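Local coordinates for protein toll (Drosophila melanogaster, PDB 4LXR) that acts as the cell-surface receptor for cleaved, active Spätzle, switching on Toll signalling in antifungal immunity and in dorsal-ventral patterning of the embryo, at residues 425-430 and 436-441; 752-757 and 761-766. All coordinates share one frame; numbering follows the deposited sequence.

Interaction 1. Residues 425-430 and 436-441; sequences LQQPLL and TQINSP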
ATOM      1  N   LEU A 425      10.021 -17.861  16.949  1.00 43.53           N
ATOM      2  CA  LEU A 425      10.022 -19.307  16.687  1.00 50.34           C
ATOM      3  C   LEU A 425      11.026 -20.087  17.541  1.00 67.49           C
ATOM      4  O   LEU A 425      11.350 -21.236  17.238  1.00 70.08           O
ATOM      5  CB  LEU A 425      10.200 -19.615  15.199  1.00 45.51           C
ATOM      6  CG  LEU A 425       9.110 -19.099  14.257  1.00 48.02           C
ATOM      7  CD1 LEU A 425       9.377 -19.588  12.840  1.00 53.46           C
ATOM      8  CD2 LEU A 425       7.711 -19.525  14.724  1.00 37.98           C
ATOM      9  N   GLN A 426      11.505 -19.440  18.603  1.00 78.73           N
ATOM     10  CA  GLN A 426      12.235 -20.088  19.694  1.00 76.71           C
ATOM     11  C   GLN A 426      13.388 -20.952  19.208  1.00 67.17           C
ATOM     12  O   GLN A 426      13.476 -22.124  19.558  1.00 70.73           O
ATOM     13  CB  GLN A 426      11.262 -20.910  20.551  1.00 78.77           C
ATOM     14  CG  GLN A 426       9.910 -20.211  20.764  1.00 84.07           C
ATOM     15  CD  GLN A 426       9.101 -20.798  21.905  1.00 84.81           C
ATOM     16  OE1 GLN A 426       9.615 -21.007  23.004  1.00 88.98           O
ATOM     17  NE2 GLN A 426       7.827 -21.066  21.650  1.00 78.72           N
ATOM     18  N   GLN A 427      14.273 -20.359  18.417  1.00 55.98           N
ATOM     19  CA  GLN A 427      15.290 -21.122  17.712  1.00 53.55           C
ATOM     20  C   GLN A 427      16.719 -20.981  18.262  1.00 57.17           C
ATOM     21  O   GLN A 427      17.265 -19.881  18.294  1.00 64.37           O
ATOM     22  CB  GLN A 427      15.262 -20.744  16.239  1.00 59.98           C
ATOM     23  CG  GLN A 427      16.155 -21.614  15.387  1.00 66.27           C
ATOM     24  CD  GLN A 427      15.753 -23.071  15.421  1.00 60.74           C
ATOM     25  OE1 GLN A 427      14.607 -23.417  15.143  1.00 61.25           O
ATOM     26  NE2 GLN A 427      16.697 -23.935  15.762  1.00 67.49           N
ATOM     27  N   PRO A 428      17.326 -22.104  18.692  1.00 59.22           N
ATOM     28  CA  PRO A 428      18.697 -22.131  19.224  1.00 65.21           C
ATOM     29  C   PRO A 428      19.775 -21.890  18.164  1.00 72.03           C
ATOM     30  O   PRO A 428      19.715 -22.445  17.067  1.00 72.09           O
ATOM     31  CB  PRO A 428      18.823 -23.545  19.807  1.00 59.65           C
ATOM     32  CG  PRO A 428      17.807 -24.342  19.084  1.00 59.63           C
ATOM     33  CD  PRO A 428      16.658 -23.406  18.860  1.00 56.60           C
ATOM     34  N   LEU A 429      20.764 -21.076  18.521  1.00 71.77           N
ATOM     35  CA  LEU A 429      21.736 -20.538  17.572  1.00 67.33           C
ATOM     36  C   LEU A 429      22.600 -21.602  16.924  1.00 64.82           C
ATOM     37  O   LEU A 429      22.935 -21.511  15.742  1.00 64.87           O
ATOM     38  CB  LEU A 429      22.630 -19.502  18.261  1.00 68.65           C
ATOM     39  CG  LEU A 429      22.241 -18.022  18.157  1.00 68.59           C
ATOM     40  CD1 LEU A 429      20.757 -17.784  18.452  1.00 61.89           C
ATOM     41  CD2 LEU A 429      23.118 -17.202  19.098  1.00 68.02           C
ATOM     42  N   LEU A 430      22.968 -22.610  17.703  1.00 59.14           N
ATOM     43  CA  LEU A 430      23.833 -23.659  17.200  1.00 50.35           C
ATOM     44  C   LEU A 430      23.125 -24.564  16.194  1.00 49.70           C
ATOM     45  O   LEU A 430      23.731 -24.997  15.215  1.00 55.08           O
ATOM     46  CB  LEU A 430      24.415 -24.468  18.350  1.00 53.13           C
ATOM     47  CG  LEU A 430      25.603 -25.312  17.922  1.00 58.68           C
ATOM     48  CD1 LEU A 430      26.654 -24.437  17.262  1.00 63.88           C
ATOM     49  CD2 LEU A 430      26.184 -26.022  19.111  1.00 60.76           C
ATOM     50  N   THR A 436      20.986 -27.467  10.593  1.00 72.55           N
ATOM     51  CA  THR A 436      19.967 -28.475  10.854  1.00 70.17           C
ATOM     52  C   THR A 436      18.685 -28.174  10.060  1.00 64.98           C
ATOM     53  O   THR A 436      18.280 -27.023   9.919  1.00 58.49           O
ATOM     54  CB  THR A 436      19.696 -28.624  12.377  1.00 75.33           C
ATOM     55  OG1 THR A 436      20.848 -29.206  13.010  1.00 71.37           O
ATOM     56  CG2 THR A 436      18.477 -29.509  12.651  1.00 72.50           C
ATOM     57  N   GLN A 437      18.087 -29.224   9.506  1.00 63.72           N
ATOM     58  CA  GLN A 437      16.858 -29.114   8.747  1.00 67.11           C
ATOM     59  C   GLN A 437      15.698 -28.954   9.730  1.00 65.36           C
ATOM     60  O   GLN A 437      15.301 -29.905  10.407  1.00 70.19           O
ATOM     61  CB  GLN A 437      16.680 -30.358   7.873  1.00 74.49           C
ATOM     62  CG  GLN A 437      15.724 -30.188   6.698  1.00 82.10           C
ATOM     63  CD  GLN A 437      15.865 -31.301   5.669  1.00 86.45           C
ATOM     64  OE1 GLN A 437      16.709 -32.186   5.809  1.00 93.30           O
ATOM     65  NE2 GLN A 437      15.038 -31.257   4.629  1.00 81.66           N
ATOM     66  N   ILE A 438      15.171 -27.738   9.821  1.00 53.73           N
ATOM     67  CA  ILE A 438      14.189 -27.415  10.846  1.00 57.90           C
ATOM     68  C   ILE A 438      12.953 -26.848  10.188  1.00 47.97           C
ATOM     69  O   ILE A 438      13.025 -25.826   9.518  1.00 54.78           O
ATOM     70  CB  ILE A 438      14.742 -26.364  11.835  1.00 64.57           C
ATOM     71  CG1 ILE A 438      16.143 -26.757  12.314  1.00 72.22           C
ATOM     72  CG2 ILE A 438      13.794 -26.191  13.016  1.00 61.37           C
ATOM     73  CD1 ILE A 438      17.050 -25.577  12.630  1.00 74.81           C
ATOM     74  N   ASN A 439      11.819 -27.515  10.350  1.00 43.72           N
ATOM     75  CA  ASN A 439      10.569 -26.968   9.815  1.00 45.37           C
ATOM     76  C   ASN A 439       9.921 -25.983  10.781  1.00 33.03           C
ATOM     77  O   ASN A 439       9.846 -26.244  11.982  1.00 37.76           O
ATOM     78  CB  ASN A 439       9.571 -28.080   9.471  1.00 50.78           C
ATOM     79  CG  ASN A 439       9.959 -28.855   8.225  1.00 57.19           C
ATOM     80  OD1 ASN A 439      10.502 -28.296   7.269  1.00 51.79           O
ATOM     81  ND2 ASN A 439       9.676 -30.154   8.229  1.00 61.03           N
ATOM     82  N   SER A 440       9.469 -24.854  10.243  1.00 35.68           N
ATOM     83  CA  SER A 440       8.622 -23.914  10.969  1.00 37.27           C
ATOM     84  C   SER A 440       7.239 -24.531  11.234  1.00 38.05           C
ATOM     85  O   SER A 440       6.877 -25.527  10.613  1.00 41.96           O
ATOM     86  CB  SER A 440       8.463 -22.627  10.160  1.00 30.79           C
ATOM     87  OG  SER A 440       7.385 -22.731   9.240  1.00 33.58           O
ATOM     88  N   PRO A 441       6.464 -23.944  12.167  1.00 36.68           N
ATOM     89  CA  PRO A 441       5.084 -24.396  12.413  1.00 35.64           C
ATOM     90  C   PRO A 441       4.181 -24.283  11.178  1.00 31.03           C
ATOM     91  O   PRO A 441       3.095 -24.870  11.136  1.00 36.67           O
ATOM     92  CB  PRO A 441       4.588 -23.435  13.509  1.00 33.80           C
ATOM     93  CG  PRO A 441       5.815 -23.004  14.218  1.00 39.75           C
ATOM     94  CD  PRO A 441       6.899 -22.944  13.162  1.00 37.27           C
TER

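Interaction 2. Residues 752-757 and 761-766; sequences MMCVNA and TRMVEL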
ATOM      1  N   MET A 752      67.585   6.600 -13.780  1.00 33.31           N
ATOM      2  CA  MET A 752      68.839   6.135 -13.189  1.00 36.91           C
ATOM      3  C   MET A 752      70.000   7.088 -13.537  1.00 32.09           C
ATOM      4  O   MET A 752      70.168   7.501 -14.690  1.00 33.00           O
ATOM      5  CB  MET A 752      69.147   4.705 -13.626  1.00 30.76           C
ATOM      6  CG  MET A 752      68.108   3.692 -13.159  1.00 29.07           C
ATOM      7  SD  MET A 752      68.379   2.091 -13.942  1.00 32.95           S
ATOM      8  CE  MET A 752      69.927   1.573 -13.177  1.00 33.18           C
ATOM      9  N   MET A 753      70.776   7.440 -12.524  1.00 33.42           N
ATOM     10  CA  MET A 753      71.849   8.417 -12.644  1.00 36.65           C
ATOM     11  C   MET A 753      73.174   7.790 -12.242  1.00 39.83           C
ATOM     12  O   MET A 753      73.237   7.049 -11.266  1.00 44.39           O
ATOM     13  CB  MET A 753      71.569   9.615 -11.723  1.00 36.25           C
ATOM     14  CG  MET A 753      70.287  10.360 -12.034  1.00 35.61           C
ATOM     15  SD  MET A 753      70.260  11.020 -13.732  1.00 50.25           S
ATOM     16  CE  MET A 753      71.440  12.350 -13.608  1.00 40.46           C
ATOM     17  N   CYS A 754      74.214   8.080 -13.020  1.00 39.73           N
ATOM     18  CA  CYS A 754      75.604   7.792 -12.675  1.00 47.62           C
ATOM     19  C   CYS A 754      76.191   9.002 -11.959  1.00 53.23           C
ATOM     20  O   CYS A 754      76.166  10.115 -12.490  1.00 56.72           O
ATOM     21  CB  CYS A 754      76.423   7.549 -13.947  1.00 50.44           C
ATOM     22  SG  CYS A 754      75.951   6.094 -14.885  1.00 52.80           S
ATOM     23  N   VAL A 755      76.737   8.802 -10.765  1.00 50.17           N
ATOM     24  CA  VAL A 755      77.150   9.949  -9.958  1.00 57.99           C
ATOM     25  C   VAL A 755      78.667  10.205  -9.897  1.00 60.70           C
ATOM     26  O   VAL A 755      79.256  10.242  -8.825  1.00 71.09           O
ATOM     27  CB  VAL A 755      76.493   9.912  -8.544  1.00 50.97           C
ATOM     28  CG1 VAL A 755      74.974   9.891  -8.684  1.00 52.22           C
ATOM     29  CG2 VAL A 755      76.966   8.709  -7.728  1.00 48.49           C
ATOM     30  N   ASN A 756      79.287  10.414 -11.053  1.00 77.57           N
ATOM     31  CA  ASN A 756      80.717  10.742 -11.111  1.00 88.31           C
ATOM     32  C   ASN A 756      81.046  12.024 -11.880  1.00 95.60           C
ATOM     33  O   ASN A 756      81.694  11.970 -12.927  1.00 97.91           O
ATOM     34  CB  ASN A 756      81.518   9.585 -11.714  1.00 88.56           C
ATOM     35  CG  ASN A 756      81.543   8.363 -10.822  1.00 91.44           C
ATOM     36  OD1 ASN A 756      81.367   8.459  -9.607  1.00 95.45           O
ATOM     37  ND2 ASN A 756      81.758   7.200 -11.426  1.00 88.62           N
ATOM     38  N   ALA A 757      80.619  13.172 -11.358  1.00 97.38           N
ATOM     39  CA  ALA A 757      80.934  14.456 -11.987  1.00 96.76           C
ATOM     40  C   ALA A 757      80.845  15.617 -11.002  1.00 95.72           C
ATOM     41  O   ALA A 757      79.819  15.819 -10.355  1.00 94.68           O
ATOM     42  CB  ALA A 757      80.028  14.706 -13.185  1.00 95.26           C
ATOM     43  N   THR A 761      75.155  12.082 -14.457  1.00 46.05           N
ATOM     44  CA  THR A 761      74.736  11.904 -15.840  1.00 49.90           C
ATOM     45  C   THR A 761      73.721  10.770 -15.940  1.00 38.10           C
ATOM     46  O   THR A 761      73.896   9.750 -15.282  1.00 37.54           O
ATOM     47  CB  THR A 761      75.943  11.516 -16.698  1.00 50.03           C
ATOM     48  OG1 THR A 761      76.990  12.475 -16.506  1.00 60.73           O
ATOM     49  CG2 THR A 761      75.566  11.454 -18.174  1.00 53.22           C
ATOM     50  N   ARG A 762      72.677  10.931 -16.755  1.00 36.91           N
ATOM     51  CA  ARG A 762      71.708   9.844 -16.945  1.00 34.86           C
ATOM     52  C   ARG A 762      72.402   8.575 -17.438  1.00 39.27           C
ATOM     53  O   ARG A 762      73.222   8.615 -18.364  1.00 43.39           O
ATOM     54  CB  ARG A 762      70.618  10.215 -17.942  1.00 43.70           C
ATOM     55  CG  ARG A 762      69.570  11.188 -17.467  1.00 46.78           C
ATOM     56  CD  ARG A 762      68.433  11.227 -18.485  1.00 56.87           C
ATOM     57  NE  ARG A 762      67.708  12.493 -18.450  1.00 73.83           N
ATOM     58  CZ  ARG A 762      66.746  12.783 -17.578  1.00 76.71           C
ATOM     59  NH1 ARG A 762      66.390  11.897 -16.660  1.00 67.83           N
ATOM     60  NH2 ARG A 762      66.142  13.966 -17.626  1.00 84.80           N
ATOM     61  N   MET A 763      72.071   7.452 -16.822  1.00 33.38           N
ATOM     62  CA  MET A 763      72.665   6.188 -17.213  1.00 35.83           C
ATOM     63  C   MET A 763      72.345   5.827 -18.666  1.00 32.48           C
ATOM     64  O   MET A 763      73.206   5.268 -19.373  1.00 39.15           O
ATOM     65  CB  MET A 763      72.242   5.062 -16.263  1.00 37.75           C
ATOM     66  CG  MET A 763      72.934   3.755 -16.598  1.00 40.02           C
ATOM     67  SD  MET A 763      72.645   2.419 -15.446  1.00 39.04           S
ATOM     68  CE  MET A 763      73.436   3.051 -13.965  1.00 33.43           C
ATOM     69  N   VAL A 764      71.140   6.171 -19.126  1.00 31.45           N
ATOM     70  CA  VAL A 764      70.768   5.943 -20.531  1.00 31.02           C
ATOM     71  C   VAL A 764      71.633   6.706 -21.526  1.00 32.37           C
ATOM     72  O   VAL A 764      71.601   6.408 -22.712  1.00 37.73           O
ATOM     73  CB  VAL A 764      69.278   6.281 -20.866  1.00 33.50           C
ATOM     74  CG1 VAL A 764      68.326   5.326 -20.157  1.00 30.48           C
ATOM     75  CG2 VAL A 764      68.962   7.730 -20.525  1.00 36.91           C
ATOM     76  N   GLU A 765      72.386   7.696 -21.054  1.00 33.72           N
ATOM     77  CA  GLU A 765      73.311   8.406 -21.928  1.00 35.34           C
ATOM     78  C   GLU A 765      74.708   7.766 -21.983  1.00 48.74           C
ATOM     79  O   GLU A 765      75.557   8.196 -22.765  1.00 38.14           O
ATOM     80  CB  GLU A 765      73.392   9.888 -21.556  1.00 36.58           C
ATOM     81  CG  GLU A 765      72.129  10.645 -21.947  1.00 42.67           C
ATOM     82  CD  GLU A 765      72.218  12.116 -21.637  1.00 41.57           C
ATOM     83  OE1 GLU A 765      73.332  12.675 -21.707  1.00 43.21           O
ATOM     84  OE2 GLU A 765      71.172  12.709 -21.305  1.00 47.57           O
ATOM     85  N   LEU A 766      74.937   6.733 -21.171  1.00 36.12           N
ATOM     86  CA  LEU A 766      76.238   6.054 -21.157  1.00 40.72           C
ATOM     87  C   LEU A 766      76.264   4.818 -22.041  1.00 37.07           C
ATOM     88  O   LEU A 766      75.333   3.992 -22.019  1.00 35.46           O
ATOM     89  CB  LEU A 766      76.663   5.645 -19.734  1.00 43.29           C
ATOM     90  CG  LEU A 766      77.283   6.704 -18.820  1.00 48.11           C
ATOM     91  CD1 LEU A 766      78.394   7.432 -19.539  1.00 43.46           C
ATOM     92  CD2 LEU A 766      76.240   7.696 -18.320  1.00 51.21           C
TER
HETATM   93  O   HOH W   1      69.041   6.909 -17.055  1.00 38.51           O

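Interaction 1. Residues 425-430 and 436-441
Leu425 and Pro441 meet methyl against ring, and two residues further along Gln427 reaches over to Ile438; these two pairs carry most of a small contact at the surface. Leu425 brings both branches across: CD2 lies 3.8 Å from CD of Pro441 and almost as near its CG, while CD1 sits 4.2 Å from CB of Ser440. Its CG stands opposite the carbonyl carbon (chi1 -62°), which brings the methyls obliquely to the CD-CG edge of the proline ring. Outside the pair, Pro441 rests on Ile402, and Leu425 on Ile458 and Tyr462.

At the second pair the side chains come from opposite directions. Gln427 runs its CG away from the backbone N (chi1 -172°) and then bends at chi2 (61°), so that the carboxamide sits beside Ile438 rather than stretching past it. Both ends of the amide touch methyls: NE2 is 3.6 Å from Ile438 CD1, and OE1 is 3.6 Å from Ile438 CG2. These are van der Waals contacts, and Ile432 of helix 429-433 packs on both side chains.

No hydrogen bond links the segments; the nearest CA atoms, those of Leu425 and Ser440, are 7.5 Å apart. The polar anchoring lies elsewhere: Ser440 OG is bonded to Asp464 and to the backbone N of Phe442. The contact closes the base of the long connection, with short helix 429-433 in it, between neighbouring parallel strands 415-417 and 450-452, an elongated turn of the leucine-rich-repeat solenoid of a Toll-like receptor ectodomain.

Interaction 2. Residues 752-757 and 761-766
Met763 N gives Met752 O a nearly straight hydrogen bond (2.9 Å, 179°), and Cys754 pairs with Thr761 through two more: Cys754 N to Thr761 O at 2.8 Å and Thr761 N to Cys754 O at 3.0 Å. A water 2.7 Å from Met752 O also accepts the N-H of Val764, tying the 3-10 turn 763-765 back to the residue just ahead of strand 753-754. Between these bonds Met753 and Arg762 form the non-hydrogen-bonded pair of a small antiparallel hairpin within the C-terminal LRRCT cap, pinned by the Cys754-Cys728 disulfide. On the buried side Met752 CE lies 3.6 Å from Met763 SD, the two chains crossing at their ends; Leu736 and Thr739 of helix 733-740 pack against this pair. Cys754 SG is 3.8 Å from Leu766 CD2.

Met753 starts out pointing away from the second strand, but bends at chi2 (-59°) and chi3 (-72°) fold its thioether back over the backbone, placing CE 3.7 Å from Arg762 N and SD 3.8 Å from Arg762 CG. An alanine here removes that hook and would probably leave the Thr761-Arg762 peptide and the aliphatic part of Arg762 without their cover. Arg762 NH1 is bonded to Asn750 O.

How the interactions relate
Interactions 1 and 2 lie in different parts of the ectodomain and do not touch: their centres are 74 Å apart and their nearest atoms about 58 Å. Along the chain they follow in series, interaction 1 closing before interaction 2 opens. The centre of interaction 1 is about 29 Å from the centre of the chain, that of interaction 2 about 74 Å. The first is a local feature of the repeats in the long solenoid, the second part of a capping region, the second LRRCT. Neither is touched by another protein chain of the assembly, Spätzle included; a glycan N-acetylglucosamine lies about 9 Å from the Gln427 side chain and marks no binding pocket.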